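PDB 2PRR: alkylhydroperoxidase AhpD core: uncharacterized peroxidase-related protein from Ralstonia eutropha, which is of unknown function but, as a member of the AhpD-like carboxymuconolactone decarboxylase family, probably acts as a peroxidase. Local coordinates for residues Pro5-Ser10 and Gly180-Asp185; Ala57-Leu62 and Ala167-Ser172; Leu98-Lys103 and Phe188-Val193; Asn114-Asp119 and Met127-Leu132. One frame throughout, in Å; residues are numbered along the deposited sequence.

Contact 1 (Pro5-Ser10 and Gly180-Asp185)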
loop_
_atom_site.group_PDB
_atom_site.type_symbol
_atom_site.label_atom_id
_atom_site.label_comp_id
_atom_site.label_asym_id
_atom_site.label_seq_id
_atom_site.Cartn_x
_atom_site.Cartn_y
_atom_site.Cartn_z
ATOM N N PRO D 5 8.248 40.083 5.421
ATOM C CA PRO D 5 7.747 39.873 4.055
ATOM C C PRO D 5 6.933 38.572 4.001
ATOM O O PRO D 5 7.351 37.525 4.536
ATOM C CB PRO D 5 9.020 39.785 3.205
ATOM C CG PRO D 5 10.064 39.293 4.137
ATOM C CD PRO D 5 9.692 39.775 5.527
ATOM N N ALA D 6 5.772 38.650 3.368
ATOM C CA ALA D 6 4.865 37.528 3.300
ATOM C C ALA D 6 5.432 36.366 2.488
ATOM O O ALA D 6 6.196 36.581 1.549
ATOM C CB ALA D 6 3.535 37.992 2.712
ATOM N N HIS D 7 5.060 35.143 2.874
ATOM C CA HIS D 7 5.451 33.933 2.144
ATOM C C HIS D 7 4.659 33.870 0.836
ATOM O O HIS D 7 3.536 34.373 0.773
ATOM C CB HIS D 7 5.088 32.677 2.932
ATOM C CG HIS D 7 5.901 32.461 4.163
ATOM N ND1 HIS D 7 7.024 31.658 4.176
ATOM C CD2 HIS D 7 5.741 32.908 5.428
ATOM C CE1 HIS D 7 7.529 31.636 5.396
ATOM N NE2 HIS D 7 6.770 32.386 6.174
ATOM N N PRO D 8 5.217 33.229 -0.203
ATOM C CA PRO D 8 4.450 33.097 -1.444
ATOM C C PRO D 8 3.196 32.241 -1.217
ATOM O O PRO D 8 3.219 31.350 -0.360
ATOM C CB PRO D 8 5.428 32.420 -2.409
ATOM C CG PRO D 8 6.515 31.873 -1.579
ATOM C CD PRO D 8 6.555 32.621 -0.296
ATOM N N ILE D 9 2.100 32.551 -1.919
ATOM C CA ILE D 9 0.849 31.791 -1.765
ATOM C C ILE D 9 0.618 30.763 -2.882
ATOM O O ILE D 9 -0.282 29.935 -2.785
ATOM C CB ILE D 9 -0.368 32.711 -1.607
ATOM C CG1 ILE D 9 -0.627 33.558 -2.858
ATOM C CG2 ILE D 9 -0.158 33.645 -0.442
ATOM C CD1 ILE D 9 -1.855 34.480 -2.761
ATOM N N SER D 10 1.438 30.811 -3.927
ATOM C CA SER D 10 1.329 29.909 -5.067
ATOM C C SER D 10 2.685 29.835 -5.720
ATOM O O SER D 10 3.481 30.733 -5.524
ATOM C CB SER D 10 0.335 30.503 -6.053
ATOM O OG SER D 10 0.247 29.748 -7.244
ATOM N N GLY D 180 0.984 24.777 -4.705
ATOM C CA GLY D 180 1.541 25.191 -3.435
ATOM C C GLY D 180 0.642 26.207 -2.788
ATOM O O GLY D 180 1.114 27.196 -2.181
HETATM N N MSE D 181 -0.660 25.974 -2.889
HETATM C CA MSE D 181 -1.618 26.938 -2.370
HETATM C C MSE D 181 -1.433 27.037 -0.855
HETATM O O MSE D 181 -1.417 26.019 -0.155
HETATM C CB MSE D 181 -3.024 26.550 -2.764
HETATM C CG MSE D 181 -4.023 27.720 -2.621
HETATM SE SE MSE D 181 -5.674 26.986 -2.750
HETATM C CE MSE D 181 -5.599 26.683 -4.560
ATOM N N ARG D 182 -1.249 28.267 -0.364
ATOM C CA ARG D 182 -0.933 28.525 1.039
ATOM C C ARG D 182 -2.117 29.025 1.862
ATOM O O ARG D 182 -2.725 30.063 1.531
ATOM C CB ARG D 182 0.210 29.543 1.142
ATOM C CG ARG D 182 0.760 29.700 2.555
ATOM C CD ARG D 182 1.661 30.930 2.744
ATOM N NE ARG D 182 1.964 31.118 4.170
ATOM C CZ ARG D 182 2.961 30.517 4.825
ATOM N NH1 ARG D 182 3.827 29.726 4.212
ATOM N NH2 ARG D 182 3.111 30.734 6.119
ATOM N N PRO D 183 -2.423 28.305 2.959
ATOM C CA PRO D 183 -3.505 28.739 3.821
ATOM C C PRO D 183 -3.179 30.062 4.522
ATOM O O PRO D 183 -2.044 30.289 4.957
ATOM C CB PRO D 183 -3.663 27.599 4.825
ATOM C CG PRO D 183 -2.407 26.732 4.688
ATOM C CD PRO D 183 -1.765 27.055 3.419
ATOM N N ASN D 184 -4.184 30.923 4.613
ATOM C CA ASN D 184 -4.035 32.212 5.253
ATOM C C ASN D 184 -3.798 32.043 6.747
ATOM O O ASN D 184 -4.231 31.064 7.344
ATOM C CB ASN D 184 -5.282 33.087 5.036
ATOM C CG ASN D 184 -5.687 33.183 3.597
ATOM O OD1 ASN D 184 -6.171 32.205 2.997
ATOM N ND2 ASN D 184 -5.542 34.364 3.030
ATOM N N ASP D 185 -3.105 33.012 7.338
ATOM C CA ASP D 185 -2.758 32.986 8.754
ATOM C C ASP D 185 -3.980 32.959 9.644
ATOM O O ASP D 185 -3.972 32.350 10.701
ATOM C CB ASP D 185 -1.921 34.229 9.127
ATOM C CG ASP D 185 -0.486 34.187 8.592
ATOM O OD1 ASP D 185 -0.092 33.217 7.901
ATOM O OD2 ASP D 185 0.250 35.157 8.878
HETATM O O HOH W 1 4.485 29.509 0.988
#
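Ile9 O is gripped from the other segment by the amide N of Arg182 (3.1 Å) and by a CA-H...O contact from Met181 CA. The pairing joins two irregular strips of an all-helical AhpD-like fold: the N-terminal tail ahead of helix 22-35 and the linker between helices 156-179 and 185-189. The amide bond is bent, with an N-H...O angle of 139°, and the donor stands out of the carbonyl plane. Gly180, the first residue to leave helix 156-179, has a positive phi and begins the turn into this pairing.

Beyond the backbone bond, Arg182 supplies the main side-chain contact. It has an extended chain, CG anti to the backbone N (chi1 -170°), which takes the guanidinium out over His7. The guanidinium lies flat on one face of the imidazole, centres 4.0 Å apart and planes at only 2°, with Arg182 NH1 3.4 Å from His7 CG and Arg182 NH2 3.5 Å from His7 CD2. NH2 also makes a salt bridge to Asp119 of the second subunit, so the stack lies where the tail meets an oligomer interface, and His7 packs on that same aspartate. A water completes the link between the strips: it donates to Pro8 O at 2.6 Å and accepts from Arg182 NH1 at 3.3 Å.

Contact 2 (Ala57-Leu62 and Ala167-Ser172)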
loop_
_atom_site.group_PDB
_atom_site.type_symbol
_atom_site.label_atom_id
_atom_site.label_comp_id
_atom_site.label_asym_id
_atom_site.label_seq_id
_atom_site.Cartn_x
_atom_site.Cartn_y
_atom_site.Cartn_z
ATOM N N ALA D 57 -18.556 28.012 -8.933
ATOM C CA ALA D 57 -19.917 27.621 -9.234
ATOM C C ALA D 57 -20.184 26.197 -8.775
ATOM O O ALA D 57 -21.266 25.892 -8.275
ATOM C CB ALA D 57 -20.185 27.763 -10.710
ATOM N N TYR D 58 -19.199 25.306 -8.943
ATOM C CA TYR D 58 -19.370 23.932 -8.506
ATOM C C TYR D 58 -19.360 23.937 -6.994
ATOM O O TYR D 58 -20.173 23.271 -6.368
ATOM C CB TYR D 58 -18.245 23.020 -9.026
ATOM C CG TYR D 58 -18.702 21.614 -9.345
ATOM C CD1 TYR D 58 -19.565 20.925 -8.505
ATOM C CD2 TYR D 58 -18.248 20.960 -10.479
ATOM C CE1 TYR D 58 -19.991 19.642 -8.809
ATOM C CE2 TYR D 58 -18.677 19.646 -10.788
ATOM C CZ TYR D 58 -19.529 18.994 -9.940
ATOM O OH TYR D 58 -19.955 17.694 -10.212
ATOM N N HIS D 59 -18.430 24.676 -6.397
ATOM C CA HIS D 59 -18.362 24.763 -4.950
ATOM C C HIS D 59 -19.708 25.212 -4.331
ATOM O O HIS D 59 -20.223 24.610 -3.374
ATOM C CB HIS D 59 -17.246 25.721 -4.518
ATOM C CG HIS D 59 -17.230 25.980 -3.041
ATOM N ND1 HIS D 59 -17.887 27.047 -2.463
ATOM C CD2 HIS D 59 -16.700 25.268 -2.019
ATOM C CE1 HIS D 59 -17.735 26.996 -1.153
ATOM N NE2 HIS D 59 -17.015 25.927 -0.859
ATOM N N ASP D 60 -20.263 26.281 -4.890
ATOM C CA ASP D 60 -21.524 26.827 -4.425
ATOM C C ASP D 60 -22.661 25.838 -4.595
ATOM O O ASP D 60 -23.509 25.719 -3.735
ATOM C CB ASP D 60 -21.798 28.134 -5.153
ATOM C CG ASP D 60 -20.874 29.275 -4.687
ATOM O OD1 ASP D 60 -19.920 29.022 -3.916
ATOM O OD2 ASP D 60 -21.123 30.440 -5.070
ATOM N N ALA D 61 -22.652 25.066 -5.673
ATOM C CA ALA D 61 -23.717 24.073 -5.901
ATOM C C ALA D 61 -23.836 22.957 -4.841
ATOM O O ALA D 61 -24.908 22.394 -4.615
ATOM C CB ALA D 61 -23.543 23.460 -7.271
ATOM N N LEU D 62 -22.732 22.642 -4.192
ATOM C CA LEU D 62 -22.691 21.591 -3.205
ATOM C C LEU D 62 -22.738 22.123 -1.781
ATOM O O LEU D 62 -23.375 21.528 -0.905
ATOM C CB LEU D 62 -21.389 20.811 -3.396
ATOM C CG LEU D 62 -21.140 20.299 -4.814
ATOM C CD1 LEU D 62 -19.812 19.594 -4.906
ATOM C CD2 LEU D 62 -22.244 19.358 -5.233
ATOM N N ALA D 167 -15.809 14.315 -4.015
ATOM C CA ALA D 167 -15.330 14.448 -5.393
ATOM C C ALA D 167 -14.778 15.815 -5.736
ATOM O O ALA D 167 -13.699 15.922 -6.289
ATOM C CB ALA D 167 -16.413 14.044 -6.375
ATOM N N PHE D 168 -15.502 16.863 -5.390
ATOM C CA PHE D 168 -15.062 18.192 -5.707
ATOM C C PHE D 168 -13.846 18.662 -4.900
ATOM O O PHE D 168 -12.975 19.342 -5.437
ATOM C CB PHE D 168 -16.213 19.182 -5.538
ATOM C CG PHE D 168 -15.772 20.594 -5.668
ATOM C CD1 PHE D 168 -15.481 21.117 -6.915
ATOM C CD2 PHE D 168 -15.591 21.385 -4.540
ATOM C CE1 PHE D 168 -15.046 22.424 -7.046
ATOM C CE2 PHE D 168 -15.175 22.706 -4.662
ATOM C CZ PHE D 168 -14.908 23.219 -5.921
ATOM N N PHE D 169 -13.781 18.364 -3.625
ATOM C CA PHE D 169 -12.614 18.691 -2.853
ATOM C C PHE D 169 -11.380 17.765 -3.134
ATOM O O PHE D 169 -10.319 18.072 -2.798
ATOM C CB PHE D 169 -12.953 18.830 -1.382
ATOM C CG PHE D 169 -13.795 20.083 -1.058
ATOM C CD1 PHE D 169 -13.205 21.278 -0.776
ATOM C CD2 PHE D 169 -15.153 20.035 -1.069
ATOM C CE1 PHE D 169 -13.985 22.425 -0.502
ATOM C CE2 PHE D 169 -15.928 21.240 -0.762
ATOM C CZ PHE D 169 -15.304 22.366 -0.503
ATOM N N GLY D 170 -11.590 16.681 -3.801
ATOM C CA GLY D 170 -10.466 15.852 -4.307
ATOM C C GLY D 170 -9.857 16.644 -5.465
ATOM O O GLY D 170 -8.647 16.604 -5.683
ATOM N N LEU D 171 -10.698 17.383 -6.208
ATOM C CA LEU D 171 -10.224 18.264 -7.286
ATOM C C LEU D 171 -9.454 19.429 -6.648
ATOM O O LEU D 171 -8.285 19.694 -6.968
ATOM C CB LEU D 171 -11.422 18.790 -8.119
ATOM C CG LEU D 171 -11.247 19.828 -9.245
ATOM C CD1 LEU D 171 -12.554 19.984 -9.990
ATOM C CD2 LEU D 171 -10.792 21.186 -8.735
ATOM N N SER D 172 -10.141 20.118 -5.746
ATOM C CA SER D 172 -9.576 21.228 -5.004
ATOM C C SER D 172 -8.227 20.872 -4.343
ATOM O O SER D 172 -7.257 21.617 -4.438
ATOM C CB SER D 172 -10.578 21.633 -3.950
ATOM O OG SER D 172 -10.138 22.758 -3.246
#
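The segments around His59 and Phe168, whose CA atoms are 7.4 Å apart, run nearly antiparallel, with axes 10.8 Å apart at closest approach and crossing at -147°. This is a helix-helix packing in the buried part of the AhpD-like all-helical fold, joining helix 49-63 to helix 156-179, and no hydrogen bond crosses it. The wide spacing is bridged by aromatic rings.

Phe168 makes the largest single contribution to the interface. Its ring, placed opposite the backbone N by chi1 172°, reaches across to the first helix. There one face rests over the backbone N of His59, toward the ring's rim, while CE2 touches His59 CB. CE1 of the same ring meets Tyr58 CB at 3.8 Å. The Tyr58 and Phe168 rings are nearly parallel but slid so far apart, with centroids 5.6 Å from each other, that they barely overlap; the contact therefore comes mainly from the tyrosine's CB. Nearer the helix backbone, Leu62 CD1 packs against Phe168 CB at 3.7 Å.

On the side of Phe169, His59 turns its edge across. The two rings meet rim to rim, with planes at 79°. Phe169 also packs edge-to-face on His94, which follows the Cys-X-X-Cys sequence of the AhpD family. Tyr58 and Leu62 pack against the third subunit as well. At the far edge of the imidazole, His59 ND1 donates to Asp60 OD1 at 3.2 Å, nearly straight and close to the ring plane, while Asp60 OD2 forms a salt bridge with Arg27.

Contact 3 (Leu98-Lys103 and Phe188-Val193)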
loop_
_atom_site.group_PDB
_atom_site.type_symbol
_atom_site.label_atom_id
_atom_site.label_comp_id
_atom_site.label_asym_id
_atom_site.label_seq_id
_atom_site.Cartn_x
_atom_site.Cartn_y
_atom_site.Cartn_z
ATOM N N LEU D 98 -15.092 24.501 9.872
ATOM C CA LEU D 98 -15.738 23.425 10.628
ATOM C C LEU D 98 -15.895 23.795 12.110
ATOM O O LEU D 98 -16.950 23.559 12.704
ATOM C CB LEU D 98 -14.918 22.137 10.500
ATOM C CG LEU D 98 -15.270 20.968 11.405
ATOM C CD1 LEU D 98 -16.713 20.636 11.357
ATOM C CD2 LEU D 98 -14.397 19.771 11.017
ATOM N N ARG D 99 -14.842 24.355 12.704
ATOM C CA ARG D 99 -14.873 24.782 14.109
ATOM C C ARG D 99 -15.897 25.874 14.339
ATOM O O ARG D 99 -16.608 25.851 15.316
ATOM C CB ARG D 99 -13.503 25.275 14.579
ATOM C CG ARG D 99 -12.470 24.141 14.767
ATOM C CD ARG D 99 -11.241 24.673 15.433
ATOM N NE ARG D 99 -10.538 25.680 14.640
ATOM C CZ ARG D 99 -9.568 25.397 13.782
ATOM N NH1 ARG D 99 -9.173 24.139 13.586
ATOM N NH2 ARG D 99 -8.982 26.365 13.112
ATOM N N ILE D 100 -15.950 26.823 13.430
ATOM C CA ILE D 100 -16.914 27.917 13.495
ATOM C C ILE D 100 -18.354 27.411 13.392
ATOM O O ILE D 100 -19.200 27.807 14.192
ATOM C CB ILE D 100 -16.682 28.908 12.333
ATOM C CG1 ILE D 100 -15.345 29.640 12.473
ATOM C CG2 ILE D 100 -17.819 29.934 12.238
ATOM C CD1 ILE D 100 -15.331 30.717 13.524
ATOM N N TYR D 101 -18.635 26.556 12.407
ATOM C CA TYR D 101 -19.996 26.042 12.199
ATOM C C TYR D 101 -20.498 25.151 13.319
ATOM O O TYR D 101 -21.654 25.264 13.733
ATOM C CB TYR D 101 -20.160 25.277 10.859
ATOM C CG TYR D 101 -20.138 26.124 9.588
ATOM C CD1 TYR D 101 -20.436 27.483 9.605
ATOM C CD2 TYR D 101 -19.928 25.537 8.349
ATOM C CE1 TYR D 101 -20.424 28.235 8.456
ATOM C CE2 TYR D 101 -19.929 26.294 7.191
ATOM C CZ TYR D 101 -20.180 27.644 7.263
ATOM O OH TYR D 101 -20.199 28.423 6.129
ATOM N N GLU D 102 -19.646 24.254 13.795
ATOM C CA GLU D 102 -20.040 23.347 14.857
ATOM C C GLU D 102 -19.967 23.944 16.252
ATOM O O GLU D 102 -20.577 23.409 17.172
ATOM C CB GLU D 102 -19.172 22.104 14.798
ATOM C CG GLU D 102 -19.463 21.232 13.613
ATOM C CD GLU D 102 -20.775 20.480 13.730
ATOM O OE1 GLU D 102 -21.270 20.287 14.865
ATOM O OE2 GLU D 102 -21.290 20.049 12.676
ATOM N N LYS D 103 -19.242 25.051 16.393
ATOM C CA LYS D 103 -18.971 25.689 17.677
ATOM C C LYS D 103 -18.259 24.661 18.585
ATOM O O LYS D 103 -18.641 24.466 19.725
ATOM C CB LYS D 103 -20.256 26.259 18.303
ATOM C CG LYS D 103 -20.959 27.306 17.429
ATOM C CD LYS D 103 -22.272 27.819 18.056
ATOM N N PHE D 188 -5.655 29.438 10.826
ATOM C CA PHE D 188 -4.973 28.626 11.855
ATOM C C PHE D 188 -5.528 28.863 13.263
ATOM O O PHE D 188 -5.661 27.936 14.040
ATOM C CB PHE D 188 -3.457 28.880 11.850
ATOM C CG PHE D 188 -2.691 28.269 10.672
ATOM C CD1 PHE D 188 -2.641 28.895 9.456
ATOM C CD2 PHE D 188 -1.922 27.124 10.840
ATOM C CE1 PHE D 188 -1.899 28.374 8.392
ATOM C CE2 PHE D 188 -1.167 26.576 9.780
ATOM C CZ PHE D 188 -1.152 27.188 8.565
ATOM N N LEU D 189 -5.892 30.100 13.566
ATOM C CA LEU D 189 -6.395 30.475 14.891
ATOM C C LEU D 189 -7.932 30.610 15.006
ATOM O O LEU D 189 -8.488 30.534 16.099
ATOM C CB LEU D 189 -5.713 31.794 15.287
ATOM C CG LEU D 189 -5.929 32.394 16.673
ATOM C CD1 LEU D 189 -5.788 31.381 17.820
ATOM C CD2 LEU D 189 -4.928 33.536 16.838
HETATM N N MSE D 190 -8.594 30.811 13.878
HETATM C CA MSE D 190 -10.044 30.997 13.802
HETATM C C MSE D 190 -10.875 29.809 14.288
HETATM O O MSE D 190 -10.672 28.682 13.840
HETATM C CB MSE D 190 -10.383 31.294 12.349
HETATM C CG MSE D 190 -11.826 31.476 11.999
HETATM SE SE MSE D 190 -11.914 31.785 10.095
HETATM C CE MSE D 190 -10.841 33.382 9.958
ATOM N N GLY D 191 -11.823 30.075 15.189
ATOM C CA GLY D 191 -12.685 29.027 15.759
ATOM C C GLY D 191 -12.132 28.216 16.939
ATOM O O GLY D 191 -12.814 27.329 17.464
ATOM N N ARG D 192 -10.909 28.514 17.366
ATOM C CA ARG D 192 -10.282 27.805 18.475
ATOM C C ARG D 192 -10.690 28.360 19.854
ATOM O O ARG D 192 -10.548 27.678 20.867
ATOM C CB ARG D 192 -8.767 27.810 18.307
ATOM C CG ARG D 192 -8.315 27.190 17.011
ATOM C CD ARG D 192 -6.823 26.927 17.030
ATOM N NE ARG D 192 -6.376 26.092 15.913
ATOM C CZ ARG D 192 -6.572 24.775 15.820
ATOM N NH1 ARG D 192 -7.216 24.111 16.776
ATOM N NH2 ARG D 192 -6.114 24.115 14.759
ATOM N N VAL D 193 -11.202 29.587 19.884
ATOM C CA VAL D 193 -11.645 30.218 21.114
ATOM C C VAL D 193 -13.155 30.402 20.989
ATOM O O VAL D 193 -13.590 31.213 20.181
ATOM C CB VAL D 193 -10.970 31.577 21.282
ATOM C CG1 VAL D 193 -11.447 32.251 22.575
ATOM C CG2 VAL D 193 -9.433 31.410 21.235
#
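Arg99 and Met190 supply the hydrogen bonds of this contact, which holds the C-terminal turn of the chain against helix 88-102. Met190 O, at the second position of a type II turn from Leu189 to Arg192, is gripped side-on by two nitrogens of one guanidinium: Arg99 NE at 3.1 Å and Arg99 NH2 at 3.0 Å. A bend in the arginine chain (chi3 -63°) turns the guanidinium edge to this oxygen.

Stacking comes second. The guanidinium of Arg192 lies over one face of that of Arg99, centres 3.7 Å apart and planes at 24°, with Arg99 NH1 3.3 Å from Arg192 NH2. Asp109 offers a shared counter-charge, forming a salt bridge with Arg192 and a long, weak ion pair with Arg99, which probably makes the pairing of cations tolerable, although Arg192 of the second subunit comes close as well. Arg192 is further fixed in rotation by its own NE, which donates to Phe188 O at 2.7 Å.

The apolar part is smaller: Ile100 CD1 reaches Met190 CG and Gly191 CA, both at 3.9 Å. Separately, Arg99 CB makes a close van der Waals contact with Gly191 O at 3.6 Å. Gly191 has no room for a CB, which would run into Arg99 CB and, with phi at 83°, press on the carbonyl O of Met190.

Arg99 also packs on Ala108 of helix 107-114 and Met190 on Ala96 of helix 88-102. The turn is thus lodged beside both helices, with Phe188 and Leu189 of the second subunit packing on Arg192 and Val193.

Contact 4 (Asn114-Asp119 and Met127-Leu132)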
loop_
_atom_site.group_PDB
_atom_site.type_symbol
_atom_site.label_atom_id
_atom_site.label_comp_id
_atom_site.label_asym_id
_atom_site.label_seq_id
_atom_site.Cartn_x
_atom_site.Cartn_y
_atom_site.Cartn_z
ATOM N N ASN D 114 -7.396 11.713 13.046
ATOM C CA ASN D 114 -7.995 10.383 13.004
ATOM C C ASN D 114 -9.459 10.440 13.405
ATOM O O ASN D 114 -9.768 10.149 14.552
ATOM C CB ASN D 114 -7.217 9.414 13.922
ATOM C CG ASN D 114 -7.879 8.067 14.050
ATOM O OD1 ASN D 114 -8.602 7.622 13.146
ATOM N ND2 ASN D 114 -7.618 7.383 15.173
ATOM N N TYR D 115 -10.331 10.791 12.442
ATOM C CA TYR D 115 -11.804 10.949 12.627
ATOM C C TYR D 115 -12.462 9.802 13.388
ATOM O O TYR D 115 -13.539 9.983 13.939
ATOM C CB TYR D 115 -12.543 11.133 11.267
ATOM C CG TYR D 115 -12.808 9.831 10.472
ATOM C CD1 TYR D 115 -11.876 9.331 9.566
ATOM C CD2 TYR D 115 -14.000 9.109 10.637
ATOM C CE1 TYR D 115 -12.125 8.152 8.857
ATOM C CE2 TYR D 115 -14.248 7.924 9.935
ATOM C CZ TYR D 115 -13.302 7.448 9.059
ATOM O OH TYR D 115 -13.536 6.272 8.363
ATOM N N LEU D 116 -11.835 8.612 13.384
ATOM C CA LEU D 116 -12.346 7.471 14.134
ATOM C C LEU D 116 -12.455 7.739 15.640
ATOM O O LEU D 116 -13.269 7.123 16.315
ATOM C CB LEU D 116 -11.455 6.248 13.919
ATOM C CG LEU D 116 -11.329 5.693 12.494
ATOM C CD1 LEU D 116 -10.398 4.506 12.458
ATOM C CD2 LEU D 116 -12.700 5.282 11.974
ATOM N N LYS D 117 -11.640 8.653 16.151
ATOM C CA LYS D 117 -11.641 9.049 17.548
ATOM C C LYS D 117 -12.136 10.485 17.744
ATOM O O LYS D 117 -11.926 11.097 18.796
ATOM C CB LYS D 117 -10.220 8.916 18.093
ATOM C CG LYS D 117 -9.734 7.471 18.266
ATOM C CD LYS D 117 -10.552 6.724 19.322
ATOM C CE LYS D 117 -10.496 7.394 20.709
ATOM N NZ LYS D 117 -11.413 6.763 21.668
ATOM N N ALA D 118 -12.793 11.041 16.744
ATOM C CA ALA D 118 -13.305 12.389 16.873
ATOM C C ALA D 118 -14.527 12.358 17.750
ATOM O O ALA D 118 -15.221 11.344 17.814
ATOM C CB ALA D 118 -13.648 12.941 15.541
ATOM N N ASP D 119 -14.812 13.479 18.406
ATOM C CA ASP D 119 -15.966 13.587 19.301
ATOM C C ASP D 119 -17.249 13.801 18.498
ATOM O O ASP D 119 -17.850 14.892 18.558
ATOM C CB ASP D 119 -15.805 14.793 20.248
ATOM C CG ASP D 119 -14.623 14.678 21.191
ATOM O OD1 ASP D 119 -14.044 13.566 21.360
ATOM O OD2 ASP D 119 -14.290 15.744 21.767
HETATM N N MSE D 127 -20.872 8.544 8.011
HETATM C CA MSE D 127 -20.844 9.465 6.913
HETATM C C MSE D 127 -19.422 9.611 6.440
HETATM O O MSE D 127 -19.181 9.720 5.258
HETATM C CB MSE D 127 -21.360 10.848 7.392
HETATM C CG MSE D 127 -21.358 11.936 6.382
HETATM SE SE MSE D 127 -21.732 13.686 7.211
HETATM C CE MSE D 127 -20.179 14.014 8.063
ATOM N N LEU D 128 -18.480 9.678 7.360
ATOM C CA LEU D 128 -17.096 9.860 6.961
ATOM C C LEU D 128 -16.510 8.552 6.474
ATOM O O LEU D 128 -15.627 8.596 5.656
ATOM C CB LEU D 128 -16.239 10.439 8.089
ATOM C CG LEU D 128 -16.645 11.781 8.700
ATOM C CD1 LEU D 128 -15.612 12.167 9.738
ATOM C CD2 LEU D 128 -16.796 12.852 7.622
ATOM N N ASP D 129 -16.986 7.409 6.974
ATOM C CA ASP D 129 -16.500 6.098 6.464
ATOM C C ASP D 129 -16.758 6.036 4.950
ATOM O O ASP D 129 -15.927 5.579 4.177
ATOM C CB ASP D 129 -17.197 4.892 7.125
ATOM C CG ASP D 129 -16.852 4.695 8.604
ATOM O OD1 ASP D 129 -15.755 5.060 9.063
ATOM O OD2 ASP D 129 -17.692 4.130 9.334
ATOM N N PHE D 130 -17.931 6.508 4.548
ATOM C CA PHE D 130 -18.351 6.493 3.162
ATOM C C PHE D 130 -17.495 7.457 2.356
ATOM O O PHE D 130 -16.892 7.070 1.357
ATOM C CB PHE D 130 -19.850 6.856 3.062
ATOM C CG PHE D 130 -20.381 6.845 1.648
ATOM C CD1 PHE D 130 -20.429 5.660 0.926
ATOM C CD2 PHE D 130 -20.838 8.015 1.048
ATOM C CE1 PHE D 130 -20.896 5.647 -0.355
ATOM C CE2 PHE D 130 -21.316 8.007 -0.229
ATOM C CZ PHE D 130 -21.343 6.815 -0.941
ATOM N N ALA D 131 -17.465 8.708 2.804
ATOM C CA ALA D 131 -16.600 9.730 2.221
ATOM C C ALA D 131 -15.186 9.209 1.962
ATOM O O ALA D 131 -14.623 9.440 0.903
ATOM C CB ALA D 131 -16.521 10.903 3.145
ATOM N N LEU D 132 -14.599 8.537 2.944
ATOM C CA LEU D 132 -13.244 8.008 2.777
ATOM C C LEU D 132 -13.148 6.946 1.715
ATOM O O LEU D 132 -12.142 6.905 1.013
ATOM C CB LEU D 132 -12.633 7.536 4.101
ATOM C CG LEU D 132 -11.794 8.588 4.869
ATOM C CD1 LEU D 132 -10.599 9.029 4.042
ATOM C CD2 LEU D 132 -12.570 9.828 5.306
#
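Leu128 is the first residue of the 127-132 helical segment to meet Tyr115, the residue that carries this contact from the short 3-10 turn at 115-116. The arrangement is a local hairpin-like packing, in which the loop after helix 107-114 folds back on helix 122-137 of the AhpD-like bundle. Leu128 CB sits over the tyrosine face in a CH-pi contact, 4.0 Å from the ring centroid and 28° off its normal, and Leu128 CD1 lies 3.6 Å from Tyr115 CD2. The ring reaches this place because CG stands between the backbone N and the carbonyl carbon (chi1 80°), a crowded position that swings it toward the helix.

Asp129 follows at the polar end of the ring. Tyr115 OH donates to Asp129 OD1 at 2.6 Å, and the carboxylate oxygen lies near the ring plane. The bond uses the anti lone pair of OD1, away from the other carboxylate oxygen, and the carboxylate is turned 61° from the plane of the ring. Leu116 CD2 is a looser neighbour of the same oxygen, at 4.2 Å.

One helical turn beyond Leu128 comes Leu132, whose CD2 approaches Tyr115 CE1 obliquely at 4.0 Å. Arg125 of the same helix packs on Tyr115 and Leu116.

The phenol is therefore fixed at two places, its ring by leucines and its hydroxyl by a carboxylate. The short OH...O bond sets the position of the far end of the ring and would be expected to stabilise a charged Asp129, while Leu128 over the face and Leu132 limit the ring's turning.

From the N terminus, contact 1 closes a loop from the tail to the linker after helix 156-179, spanning most of the chain. Within it, contact 2 joins helix 49-63 to helix 156-179, and within that contact 4 closes the short connection from the end of helix 107-114 onto helix 122-137. Contact 3 brings the C-terminal turn back to helix 88-102, so it crosses both contact 1 and contact 2 while enclosing contact 4. Contacts 1 and 3 touch through Pro183 and Phe188. Contacts 1, 3 and 4 all reach the second subunit, and across that interface the segments of contact 1 meet segment 114-119 of contact 4 from the other copy.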